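Local atomic coordinates of FixK2 protein (Bradyrhizobium japonicum, PDB entry 4I2O), a protein that binds DNA as a dimeric transcription regulator of the CRP/FNR superfamily and probably controls genes connected with nitrogen fixation. Residues A[153-156]-A[157-161]; A[162-165]-A[166-170]; A[146-149]-A[150-154]; A[180-184]-A[185-189]. The protein carries 1 engineered substitution. All coordinates share one frame; numbering follows the deposited sequence.

Contact 1: A[153-156]-A[157-161]; sequences GRKT and AMERV. With nucleotides of chain D.
Thr156 and Glu159 close the first turn of helix 157-172, where the chain leaves helix 128-154 through a short bend and Arg160 N reaches back 2.9 Å to Thr156 O as the first backbone bond of the new helix. Reciprocal capping surrounds that bond. The hydroxyl of Thr156, set between its backbone N and carbonyl carbon (chi1 65°), accepts from Glu159 N, with 3.2 Å between OG1 and N. In return Glu159 sends an extended side chain back to the start of the helix, and its OE1 takes the amide of Thr156 at 2.7 Å from N, the donor lying above the carboxylate plane. The two bonds make a capping box, a motif that satisfies amides at a helix start with side-chain oxygens. Arg160 grips the residue before the cap: NE lies 2.9 Å from Lys155 O and NH2 lies 3.2 Å from the same oxygen, a side-on grip by two nitrogens on one acceptor that lies near the guanidinium plane. Beside the cap, Ala157 N gives a bond of 2.7 Å to OP1 of DA18 of chain D, so a helix start, whose dipole would probably attract an anion, faces the DNA backbone. Lys155 runs past Glu159 CB to a hydrogen bond with Thr163, while Glu159 has a second partner in Arg79 of the second subunit. The bend thus joins helix 128-154 to helix 157-172, with Ala157 and Met158 resting on helix 195-207 and Arg154 salt-bridged to Asp189 of the second subunit.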
loop_
_atom_site.group_PDB
_atom_site.type_symbol
_atom_site.label_atom_id
_atom_site.label_comp_id
_atom_site.label_asym_id
_atom_site.label_seq_id
_atom_site.Cartn_x
_atom_site.Cartn_y
_atom_site.Cartn_z
ATOM N N GLY A 153 8.816 4.305 -1.732
ATOM C CA GLY A 153 9.605 4.051 -2.956
ATOM C C GLY A 153 10.393 5.255 -3.437
ATOM O O GLY A 153 11.480 5.105 -4.048
ATOM N N ARG A 154 9.873 6.468 -3.236
ATOM C CA ARG A 154 10.420 7.581 -3.994
ATOM C C ARG A 154 10.802 8.859 -3.201
ATOM O O ARG A 154 11.565 9.693 -3.751
ATOM C CB ARG A 154 9.481 7.947 -5.185
ATOM C CG ARG A 154 9.375 6.793 -6.183
ATOM C CD ARG A 154 10.672 6.848 -6.992
ATOM N NE ARG A 154 10.964 5.753 -7.963
ATOM C CZ ARG A 154 12.008 4.922 -7.844
ATOM N NH1 ARG A 154 12.759 4.942 -6.743
ATOM N NH2 ARG A 154 12.332 4.090 -8.843
ATOM N N LYS A 155 10.337 9.034 -1.931
ATOM C CA LYS A 155 10.568 10.320 -1.253
ATOM C C LYS A 155 11.922 10.325 -0.522
ATOM O O LYS A 155 12.427 9.269 -0.121
ATOM C CB LYS A 155 9.420 10.697 -0.233
ATOM C CG LYS A 155 8.182 11.186 -0.989
ATOM C CD LYS A 155 7.098 11.656 0.030
ATOM C CE LYS A 155 5.854 12.170 -0.735
ATOM N NZ LYS A 155 4.860 12.794 0.276
ATOM N N THR A 156 12.545 11.488 -0.420
ATOM C CA THR A 156 13.826 11.552 0.324
ATOM C C THR A 156 13.512 11.458 1.811
ATOM O O THR A 156 12.348 11.537 2.270
ATOM C CB THR A 156 14.545 12.858 0.071
ATOM O OG1 THR A 156 13.727 13.890 0.616
ATOM C CG2 THR A 156 14.720 13.153 -1.446
ATOM N N ALA A 157 14.524 11.290 2.628
ATOM C CA ALA A 157 14.260 11.167 4.081
ATOM C C ALA A 157 13.532 12.434 4.590
ATOM O O ALA A 157 12.568 12.392 5.367
ATOM C CB ALA A 157 15.623 10.979 4.820
ATOM N N MET A 158 13.975 13.598 4.162
ATOM C CA MET A 158 13.292 14.813 4.644
ATOM C C MET A 158 11.852 14.936 4.159
ATOM O O MET A 158 10.934 15.301 4.924
ATOM C CB MET A 158 14.075 16.051 4.282
ATOM C CG MET A 158 13.424 17.398 4.776
ATOM S SD MET A 158 13.193 17.526 6.604
ATOM C CE MET A 158 14.902 17.958 6.977
ATOM N N GLU A 159 11.621 14.621 2.892
ATOM C CA GLU A 159 10.216 14.555 2.416
ATOM C C GLU A 159 9.342 13.615 3.176
ATOM O O GLU A 159 8.116 13.883 3.382
ATOM C CB GLU A 159 10.241 14.181 0.890
ATOM C CG GLU A 159 10.819 15.262 0.008
ATOM C CD GLU A 159 11.116 14.733 -1.410
ATOM O OE1 GLU A 159 11.177 13.466 -1.590
ATOM O OE2 GLU A 159 11.454 15.559 -2.298
ATOM N N ARG A 160 9.882 12.456 3.572
ATOM C CA ARG A 160 9.115 11.506 4.357
ATOM C C ARG A 160 8.789 12.077 5.709
ATOM O O ARG A 160 7.659 11.933 6.191
ATOM C CB ARG A 160 9.881 10.188 4.576
ATOM C CG ARG A 160 10.242 9.457 3.242
ATOM C CD ARG A 160 11.086 8.229 3.509
ATOM N NE ARG A 160 11.528 7.746 2.148
ATOM C CZ ARG A 160 11.783 6.477 1.830
ATOM N NH1 ARG A 160 11.662 5.497 2.724
ATOM N NH2 ARG A 160 12.171 6.187 0.565
ATOM N N VAL A 161 9.764 12.685 6.346
ATOM C CA VAL A 161 9.485 13.239 7.682
ATOM C C VAL A 161 8.506 14.406 7.653
ATOM O O VAL A 161 7.601 14.501 8.499
ATOM C CB VAL A 161 10.833 13.667 8.363
ATOM C CG1 VAL A 161 10.560 14.454 9.712
ATOM C CG2 VAL A 161 11.640 12.370 8.704
ATOM P P DA D 18 18.289 10.758 2.171
ATOM O OP1 DA D 18 16.910 10.686 1.524
ATOM O OP2 DA D 18 18.698 11.911 2.919
ATOM O "O5'" DA D 18 18.524 9.576 3.215
ATOM C "C5'" DA D 18 18.394 8.248 2.658
ATOM C "C4'" DA D 18 19.105 7.213 3.514
ATOM O "O4'" DA D 18 20.569 7.437 3.403
ATOM C "C3'" DA D 18 18.703 7.211 5.003
ATOM O "O3'" DA D 18 18.345 5.828 5.210
ATOM C "C2'" DA D 18 20.020 7.704 5.641
ATOM C "C1'" DA D 18 21.074 7.164 4.697
ATOM N N9 DA D 18 22.347 7.925 4.853
ATOM C C8 DA D 18 22.518 9.298 4.932
ATOM N N7 DA D 18 23.809 9.654 5.001
ATOM C C5 DA D 18 24.494 8.439 5.038
ATOM C C6 DA D 18 25.849 8.098 5.120
ATOM N N6 DA D 18 26.836 8.982 5.211
ATOM N N1 DA D 18 26.167 6.789 5.042
ATOM C C2 DA D 18 25.231 5.848 4.926
ATOM N N3 DA D 18 23.908 6.045 4.842
ATOM C C4 DA D 18 23.609 7.368 4.903
HETATM O O HOH W 1 13.585 6.765 -2.182
#

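Contact 2: A[162-165]-A[166-170]; sequences ATFL and LEMDR
Phe164 turns its CG away from the backbone N (chi1 165°), whereas Met168, one turn later, holds CG beside its own N (chi1 -69°) and bends again at chi2 and chi3, which lays its chain obliquely across the ring. The CG methylene of Met168 is the part that touches: it sits over one face of Phe164, 3.7 Å from the ring centroid, in a CH-pi contact displaced toward the rim. Its nearest ring atom is Phe164 CZ, at 3.5 Å from CG. The sulfur follows in a Met-aromatic contact, placed obliquely to the ring, with SD 4.7 Å from the centroid of the Phe164 ring. Beneath this pair the helix is regular, and Met168 N donates to Phe164 O at 2.8 Å. The ring also packs on Ile187, Tyr190 and Leu191 of helix 184-191, and Met168 on Leu180 and Met178. An alanine in place of Phe164 would be likely to leave the Met168 methylene and sulfur without their aromatic partner and open a gap against helix 184-191. Both members of the pair are buried and uncharged, so dispersion and the weak polarity of CH and sulfur groups against a pi face probably account for most of the attraction between their side chains.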
loop_
_atom_site.group_PDB
_atom_site.type_symbol
_atom_site.label_atom_id
_atom_site.label_comp_id
_atom_site.label_asym_id
_atom_site.label_seq_id
_atom_site.Cartn_x
_atom_site.Cartn_y
_atom_site.Cartn_z
ATOM N N ALA A 162 8.620 15.260 6.655
ATOM C CA ALA A 162 7.688 16.368 6.543
ATOM C C ALA A 162 6.293 15.816 6.241
ATOM O O ALA A 162 5.305 16.322 6.771
ATOM C CB ALA A 162 8.133 17.305 5.446
ATOM N N THR A 163 6.209 14.793 5.388
ATOM C CA THR A 163 4.870 14.183 5.130
ATOM C C THR A 163 4.273 13.692 6.451
ATOM O O THR A 163 3.110 13.958 6.752
ATOM C CB THR A 163 4.965 13.005 4.155
ATOM O OG1 THR A 163 5.463 13.539 2.953
ATOM C CG2 THR A 163 3.531 12.414 3.873
ATOM N N PHE A 164 5.078 12.969 7.224
ATOM C CA PHE A 164 4.647 12.380 8.478
ATOM C C PHE A 164 4.162 13.470 9.415
ATOM O O PHE A 164 3.059 13.362 10.018
ATOM C CB PHE A 164 5.804 11.613 9.118
ATOM C CG PHE A 164 5.564 11.266 10.575
ATOM C CD1 PHE A 164 4.745 10.147 10.896
ATOM C CD2 PHE A 164 6.146 12.006 11.581
ATOM C CE1 PHE A 164 4.505 9.776 12.215
ATOM C CE2 PHE A 164 5.908 11.679 12.966
ATOM C CZ PHE A 164 5.088 10.534 13.266
ATOM N N LEU A 165 4.950 14.522 9.621
ATOM C CA LEU A 165 4.525 15.610 10.552
ATOM C C LEU A 165 3.209 16.266 10.135
ATOM O O LEU A 165 2.331 16.550 10.952
ATOM C CB LEU A 165 5.568 16.685 10.581
ATOM C CG LEU A 165 6.851 16.270 11.298
ATOM C CD1 LEU A 165 8.034 17.244 10.999
ATOM C CD2 LEU A 165 6.630 16.045 12.819
ATOM N N LEU A 166 3.050 16.520 8.849
ATOM C CA LEU A 166 1.775 17.034 8.364
ATOM C C LEU A 166 0.580 16.097 8.546
ATOM O O LEU A 166 -0.520 16.557 8.875
ATOM C CB LEU A 166 1.909 17.480 6.904
ATOM C CG LEU A 166 2.832 18.704 6.639
ATOM C CD1 LEU A 166 3.134 18.720 5.130
ATOM C CD2 LEU A 166 2.181 20.003 7.070
ATOM N N GLU A 167 0.787 14.797 8.304
ATOM C CA GLU A 167 -0.262 13.806 8.554
ATOM C C GLU A 167 -0.630 13.804 10.047
ATOM O O GLU A 167 -1.834 13.796 10.438
ATOM C CB GLU A 167 0.217 12.409 8.139
ATOM C CG GLU A 167 -0.881 11.381 8.378
ATOM C CD GLU A 167 -0.482 9.959 8.093
ATOM O OE1 GLU A 167 0.724 9.614 7.988
ATOM O OE2 GLU A 167 -1.399 9.146 7.966
ATOM N N MET A 168 0.378 13.735 10.899
ATOM C CA MET A 168 0.060 13.748 12.354
ATOM C C MET A 168 -0.578 15.044 12.834
ATOM O O MET A 168 -1.444 15.021 13.718
ATOM C CB MET A 168 1.343 13.544 13.125
ATOM C CG MET A 168 1.980 12.146 13.004
ATOM S SD MET A 168 0.884 10.783 13.520
ATOM C CE MET A 168 0.296 10.143 11.955
ATOM N N ASP A 169 -0.149 16.194 12.311
ATOM C CA ASP A 169 -0.789 17.449 12.653
ATOM C C ASP A 169 -2.294 17.423 12.284
ATOM O O ASP A 169 -3.155 17.832 13.037
ATOM C CB ASP A 169 -0.078 18.592 11.934
ATOM C CG ASP A 169 -0.693 19.959 12.251
ATOM O OD1 ASP A 169 -1.372 20.521 11.379
ATOM O OD2 ASP A 169 -0.448 20.493 13.357
ATOM N N ARG A 170 -2.613 16.940 11.093
ATOM C CA ARG A 170 -4.015 16.878 10.693
ATOM C C ARG A 170 -4.810 15.942 11.595
ATOM O O ARG A 170 -5.978 16.232 11.964
ATOM C CB ARG A 170 -4.063 16.393 9.222
ATOM C CG ARG A 170 -5.470 16.250 8.683
ATOM C CD ARG A 170 -5.427 15.931 7.177
ATOM N NE ARG A 170 -4.473 14.872 6.824
ATOM C CZ ARG A 170 -4.718 13.565 6.977
ATOM N NH1 ARG A 170 -5.864 13.155 7.536
ATOM N NH2 ARG A 170 -3.809 12.670 6.577
#

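Contact 3: A[146-149]-A[150-154]; sequences EDHM and LLLGR
His148 meets the leucines three and four residues further along the same helix, Leu151 and Leu152, with two different parts of its ring. CE1 lies 4.0 Å from CD2 of Leu151, whose side chain runs alongside the histidine and points the same way. CD2 of the ring lies 3.9 Å from CD1 of Leu152, which instead crosses it obliquely; Leu152 keeps CG beside its backbone N (chi1 -59°), and this brings the branch back over the preceding turn, with CG 3.3 Å from His148 O. That carbonyl is also the acceptor for Leu152 N, at 2.9 Å, one of a run of i to i+4 bonds that includes Gly153 N to Met149 O at 2.7 Å and Arg154 N to Leu150 O. The helix concerned, 128-154, is the long helix that in the CRP/FNR fold leads from the cyclic-nucleotide-binding-like domain to the DNA-binding domain and pairs with its counterpart at the dimer interface. Accordingly its faces are divided. Met149 packs on Ala145 and Leu150 on Gln81, both of the second subunit, whereas His148 and Leu151 turn to their own chain. What positions the histidine is Tyr190 of helix 184-191, whose carbonyl O accepts from NE2 and whose ring stacks with the imidazole, while Leu151 is backed by Arg160 and Thr163 of helix 157-172. Farther along the chain, Arg154 gives hydrogen bonds from NE to the carbonyl of Arg80 and from NH2 to that of Leu193, both of the second subunit.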
loop_
_atom_site.group_PDB
_atom_site.type_symbol
_atom_site.label_atom_id
_atom_site.label_comp_id
_atom_site.label_asym_id
_atom_site.label_seq_id
_atom_site.Cartn_x
_atom_site.Cartn_y
_atom_site.Cartn_z
ATOM N N GLU A 146 -1.528 3.269 -0.929
ATOM C CA GLU A 146 -1.010 3.783 -2.240
ATOM C C GLU A 146 -0.122 5.017 -2.075
ATOM O O GLU A 146 1.006 5.111 -2.624
ATOM C CB GLU A 146 -2.177 4.097 -3.203
ATOM C CG GLU A 146 -2.902 2.806 -3.681
ATOM C CD GLU A 146 -4.236 3.053 -4.372
ATOM O OE1 GLU A 146 -4.853 4.145 -4.210
ATOM O OE2 GLU A 146 -4.662 2.148 -5.137
ATOM N N ASP A 147 -0.595 5.974 -1.301
ATOM C CA ASP A 147 0.220 7.163 -1.033
ATOM C C ASP A 147 1.476 6.749 -0.321
ATOM O O ASP A 147 2.576 7.319 -0.585
ATOM C CB ASP A 147 -0.557 8.159 -0.120
ATOM C CG ASP A 147 -1.675 8.890 -0.847
ATOM O OD1 ASP A 147 -1.712 8.879 -2.103
ATOM O OD2 ASP A 147 -2.520 9.516 -0.149
ATOM N N HIS A 148 1.341 5.814 0.645
ATOM C CA HIS A 148 2.507 5.405 1.422
ATOM C C HIS A 148 3.511 4.625 0.565
ATOM O O HIS A 148 4.720 4.737 0.790
ATOM C CB HIS A 148 2.129 4.592 2.637
ATOM C CG HIS A 148 2.976 4.881 3.803
ATOM N ND1 HIS A 148 3.219 6.172 4.264
ATOM C CD2 HIS A 148 3.648 4.051 4.628
ATOM C CE1 HIS A 148 4.059 6.106 5.274
ATOM N NE2 HIS A 148 4.319 4.827 5.534
ATOM N N MET A 149 3.064 3.865 -0.435
ATOM C CA MET A 149 4.085 3.301 -1.360
ATOM C C MET A 149 4.904 4.324 -2.072
ATOM O O MET A 149 6.127 4.140 -2.278
ATOM C CB MET A 149 3.389 2.388 -2.398
ATOM C CG MET A 149 2.823 1.105 -1.764
ATOM S SD MET A 149 2.126 -0.009 -3.060
ATOM C CE MET A 149 0.567 0.696 -3.494
ATOM N N LEU A 150 4.256 5.401 -2.530
ATOM C CA LEU A 150 4.986 6.481 -3.184
ATOM C C LEU A 150 6.025 7.033 -2.233
ATOM O O LEU A 150 7.148 7.330 -2.615
ATOM C CB LEU A 150 4.040 7.586 -3.634
ATOM C CG LEU A 150 4.620 8.841 -4.296
ATOM C CD1 LEU A 150 5.431 8.504 -5.564
ATOM C CD2 LEU A 150 3.545 9.873 -4.615
ATOM N N LEU A 151 5.617 7.298 -1.001
ATOM C CA LEU A 151 6.598 7.762 -0.004
ATOM C C LEU A 151 7.766 6.812 0.192
ATOM O O LEU A 151 8.952 7.252 0.187
ATOM C CB LEU A 151 5.810 7.933 1.357
ATOM C CG LEU A 151 6.699 8.455 2.541
ATOM C CD1 LEU A 151 5.842 9.267 3.481
ATOM C CD2 LEU A 151 7.387 7.298 3.394
ATOM N N LEU A 152 7.501 5.521 0.386
ATOM C CA LEU A 152 8.547 4.532 0.670
ATOM C C LEU A 152 9.407 4.232 -0.561
ATOM O O LEU A 152 10.622 3.980 -0.412
ATOM C CB LEU A 152 7.986 3.208 1.190
ATOM C CG LEU A 152 7.164 3.340 2.507
ATOM C CD1 LEU A 152 6.381 2.041 2.724
ATOM C CD2 LEU A 152 8.167 3.539 3.700
ATOM N N GLY A 153 8.816 4.305 -1.732
ATOM C CA GLY A 153 9.605 4.051 -2.956
ATOM C C GLY A 153 10.393 5.255 -3.437
ATOM O O GLY A 153 11.480 5.105 -4.048
ATOM N N ARG A 154 9.873 6.468 -3.236
ATOM C CA ARG A 154 10.420 7.581 -3.994
ATOM C C ARG A 154 10.802 8.859 -3.201
ATOM O O ARG A 154 11.565 9.693 -3.751
ATOM C CB ARG A 154 9.481 7.947 -5.185
ATOM C CG ARG A 154 9.375 6.793 -6.183
ATOM C CD ARG A 154 10.672 6.848 -6.992
ATOM N NE ARG A 154 10.964 5.753 -7.963
ATOM C CZ ARG A 154 12.008 4.922 -7.844
ATOM N NH1 ARG A 154 12.759 4.942 -6.743
ATOM N NH2 ARG A 154 12.332 4.090 -8.843
#

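Contact 4: A[180-184]-A[185-189]; sequences LPMSR and RDIGD. Engineered in segment 180-184: Ser183 (natural residue Cys). With nucleotides of chain C.
Arg184 and Ile187 share the first turn of helix 184-191, their side chains approaching to 4.3 Å between NH1 of Arg184 and CD1 of Ile187. From CB the arginine starts 3.5 Å from OP2 of DA7 of chain C, and CG stays beside that same phosphate. The chain bends at chi2 (-64°), which steers CD on toward the next nucleotide. NE then binds OP2 of DT8 of chain C at 2.9 Å, close to the guanidinium plane, and NH2 binds OP1 of DT8 at 3.1 Å while also reaching the carbonyl of Ala216. The backbone amide of Arg184 adds a nearly straight bond of 2.9 Å from N to OP2 of DA7, so one residue spans two consecutive phosphates. A leucine in its place would probably leave the DT8 phosphate without its charged mate and the carbonyl of Ala216 without that donor. Helices 184-191 and 195-207 are consistent with the two helices of the helix-turn-helix motif of CRP-like proteins, and Ser183 and Arg184 stand at the start of the first. Ser183, the N-cap, is an engineered residue that is cysteine in the natural protein; here OG accepts from Asp186 N at 3.0 Å. A water links Ser183 N to OD2 of Asp186, whose carboxylate also forms salt bridges with Arg70 and Arg80 of the same chain. Met182 crosses Ile187 at about a right angle, with 3.6 Å between CG of the methionine and CG1 of the isoleucine. Leu180 CD1 reaches CD1 of the same isoleucine more distantly, and Phe164 of helix 157-172 backs Met182.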
loop_
_atom_site.group_PDB
_atom_site.type_symbol
_atom_site.label_atom_id
_atom_site.label_comp_id
_atom_site.label_asym_id
_atom_site.label_seq_id
_atom_site.Cartn_x
_atom_site.Cartn_y
_atom_site.Cartn_z
ATOM N N LEU A 180 2.777 13.261 20.291
ATOM C CA LEU A 180 2.950 12.073 19.457
ATOM C C LEU A 180 3.027 10.903 20.407
ATOM O O LEU A 180 3.689 11.013 21.474
ATOM C CB LEU A 180 4.299 12.168 18.722
ATOM C CG LEU A 180 4.299 13.135 17.536
ATOM C CD1 LEU A 180 5.733 13.111 16.931
ATOM C CD2 LEU A 180 3.201 12.833 16.494
ATOM N N PRO A 181 2.317 9.817 20.106
ATOM C CA PRO A 181 2.345 8.734 21.116
ATOM C C PRO A 181 3.480 7.749 20.917
ATOM O O PRO A 181 3.710 6.955 21.861
ATOM C CB PRO A 181 1.029 7.982 20.890
ATOM C CG PRO A 181 0.773 8.184 19.336
ATOM C CD PRO A 181 1.181 9.675 19.159
ATOM N N MET A 182 4.168 7.766 19.760
ATOM C CA MET A 182 5.126 6.743 19.427
ATOM C C MET A 182 6.608 7.238 19.455
ATOM O O MET A 182 6.895 8.474 19.362
ATOM C CB MET A 182 4.751 6.183 18.009
ATOM C CG MET A 182 5.166 7.117 16.851
ATOM S SD MET A 182 4.274 8.655 16.677
ATOM C CE MET A 182 2.682 8.200 15.960
ATOM N N SER A 183 7.510 6.264 19.569
ATOM C CA SER A 183 8.942 6.470 19.630
ATOM C C SER A 183 9.516 6.808 18.274
ATOM O O SER A 183 8.846 6.661 17.250
ATOM C CB SER A 183 9.611 5.164 20.090
ATOM O OG SER A 183 9.397 4.183 19.071
ATOM N N ARG A 184 10.782 7.218 18.272
ATOM C CA ARG A 184 11.473 7.528 17.035
ATOM C C ARG A 184 11.655 6.255 16.191
ATOM O O ARG A 184 11.687 6.276 14.930
ATOM C CB ARG A 184 12.870 8.192 17.388
ATOM C CG ARG A 184 12.740 9.598 18.122
ATOM C CD ARG A 184 12.071 10.658 17.198
ATOM N NE ARG A 184 12.294 12.031 17.720
ATOM C CZ ARG A 184 11.352 12.824 18.245
ATOM N NH1 ARG A 184 10.060 12.425 18.400
ATOM N NH2 ARG A 184 11.718 14.042 18.624
ATOM N N ARG A 185 11.807 5.121 16.865
ATOM C CA ARG A 185 11.948 3.880 16.120
ATOM C C ARG A 185 10.618 3.523 15.422
ATOM O O ARG A 185 10.626 3.014 14.261
ATOM C CB ARG A 185 12.317 2.759 17.102
ATOM C CG ARG A 185 12.454 1.377 16.394
ATOM C CD ARG A 185 12.889 0.292 17.412
ATOM N NE ARG A 185 14.326 0.457 17.687
ATOM C CZ ARG A 185 15.255 0.147 16.769
ATOM N NH1 ARG A 185 14.911 -0.367 15.566
ATOM N NH2 ARG A 185 16.527 0.342 17.029
ATOM N N ASP A 186 9.494 3.751 16.090
ATOM C CA ASP A 186 8.233 3.495 15.365
ATOM C C ASP A 186 8.118 4.465 14.200
ATOM O O ASP A 186 7.642 4.096 13.101
ATOM C CB ASP A 186 7.013 3.736 16.284
ATOM C CG ASP A 186 6.719 2.589 17.214
ATOM O OD1 ASP A 186 7.490 1.631 17.319
ATOM O OD2 ASP A 186 5.675 2.687 17.904
ATOM N N ILE A 187 8.482 5.741 14.401
ATOM C CA ILE A 187 8.381 6.670 13.253
ATOM C C ILE A 187 9.275 6.186 12.107
ATOM O O ILE A 187 8.858 6.220 10.955
ATOM C CB ILE A 187 8.729 8.117 13.617
ATOM C CG1 ILE A 187 7.730 8.603 14.729
ATOM C CG2 ILE A 187 8.650 9.051 12.415
ATOM C CD1 ILE A 187 8.190 9.957 15.357
ATOM N N GLY A 188 10.535 5.853 12.391
ATOM C CA GLY A 188 11.412 5.357 11.307
ATOM C C GLY A 188 10.793 4.118 10.658
ATOM O O GLY A 188 10.836 4.041 9.440
ATOM N N ASP A 189 10.245 3.153 11.424
ATOM C CA ASP A 189 9.636 1.952 10.790
ATOM C C ASP A 189 8.362 2.217 10.022
ATOM O O ASP A 189 8.045 1.452 9.103
ATOM C CB ASP A 189 9.424 0.758 11.794
ATOM C CG ASP A 189 10.724 0.205 12.293
ATOM O OD1 ASP A 189 11.747 0.362 11.578
ATOM O OD2 ASP A 189 10.726 -0.502 13.339
ATOM P P DA C 7 11.962 8.401 21.682
ATOM O OP1 DA C 7 10.656 9.095 21.605
ATOM O OP2 DA C 7 12.306 7.303 20.707
ATOM O "O5'" DA C 7 13.159 9.428 21.578
ATOM C "C5'" DA C 7 13.185 10.626 22.507
ATOM C "C4'" DA C 7 14.494 11.369 22.202
ATOM O "O4'" DA C 7 15.589 10.597 22.753
ATOM C "C3'" DA C 7 14.775 11.581 20.727
ATOM O "O3'" DA C 7 14.724 13.042 20.600
ATOM C "C2'" DA C 7 16.209 11.005 20.496
ATOM C "C1'" DA C 7 16.717 10.896 21.960
ATOM N N9 DA C 7 17.601 9.742 22.131
ATOM C C8 DA C 7 17.317 8.420 21.899
ATOM N N7 DA C 7 18.313 7.588 22.160
ATOM C C5 DA C 7 19.327 8.429 22.649
ATOM C C6 DA C 7 20.627 8.165 23.079
ATOM N N6 DA C 7 21.065 6.893 23.107
ATOM N N1 DA C 7 21.406 9.226 23.519
ATOM C C2 DA C 7 20.823 10.452 23.430
ATOM N N3 DA C 7 19.569 10.797 22.990
ATOM C C4 DA C 7 18.897 9.742 22.637
ATOM P P DT C 8 15.155 13.762 19.179
ATOM O OP1 DT C 8 14.515 15.149 19.246
ATOM O OP2 DT C 8 15.073 12.767 18.113
ATOM O "O5'" DT C 8 16.776 14.062 19.368
ATOM C "C5'" DT C 8 17.075 14.916 20.469
ATOM C "C4'" DT C 8 18.588 14.995 20.556
ATOM O "O4'" DT C 8 19.157 13.688 20.801
ATOM C "C3'" DT C 8 19.271 15.467 19.255
ATOM O "O3'" DT C 8 20.042 16.558 19.688
ATOM C "C2'" DT C 8 20.197 14.369 18.744
ATOM C "C1'" DT C 8 20.386 13.587 20.019
ATOM N N1 DT C 8 20.635 12.087 19.868
ATOM C C2 DT C 8 21.798 11.498 20.375
ATOM O O2 DT C 8 22.739 12.114 20.892
ATOM N N3 DT C 8 21.881 10.145 20.272
ATOM C C4 DT C 8 20.911 9.305 19.681
ATOM O O4 DT C 8 21.089 8.084 19.693
ATOM C C5 DT C 8 19.719 9.956 19.154
ATOM C C7 DT C 8 18.626 9.123 18.493
ATOM C C6 DT C 8 19.613 11.307 19.280
HETATM O O HOH W 2 6.410 3.663 20.340
#

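Overall arrangement
Following the chain from the N terminus, contact 3 comes first, along the last turns of helix 128-154, and contact 1 begins where it ends, sharing Gly153 and Arg154 and carrying the chain round the bend into helix 157-172. Contact 2 continues that helix, and contact 4 opens after strand 177-179, at the start of helix 184-191. Each is local, between residues a few positions apart, and closes no long loop; none encloses or crosses another, contacts 3 and 1 overlapping and the rest following in series. Arg160 meets Leu152 O between contacts 1 and 3, and Met168 packs on Met182 between contacts 2 and 4. Together they tie helix 128-154, at the dimer interface, to the DNA-binding domain.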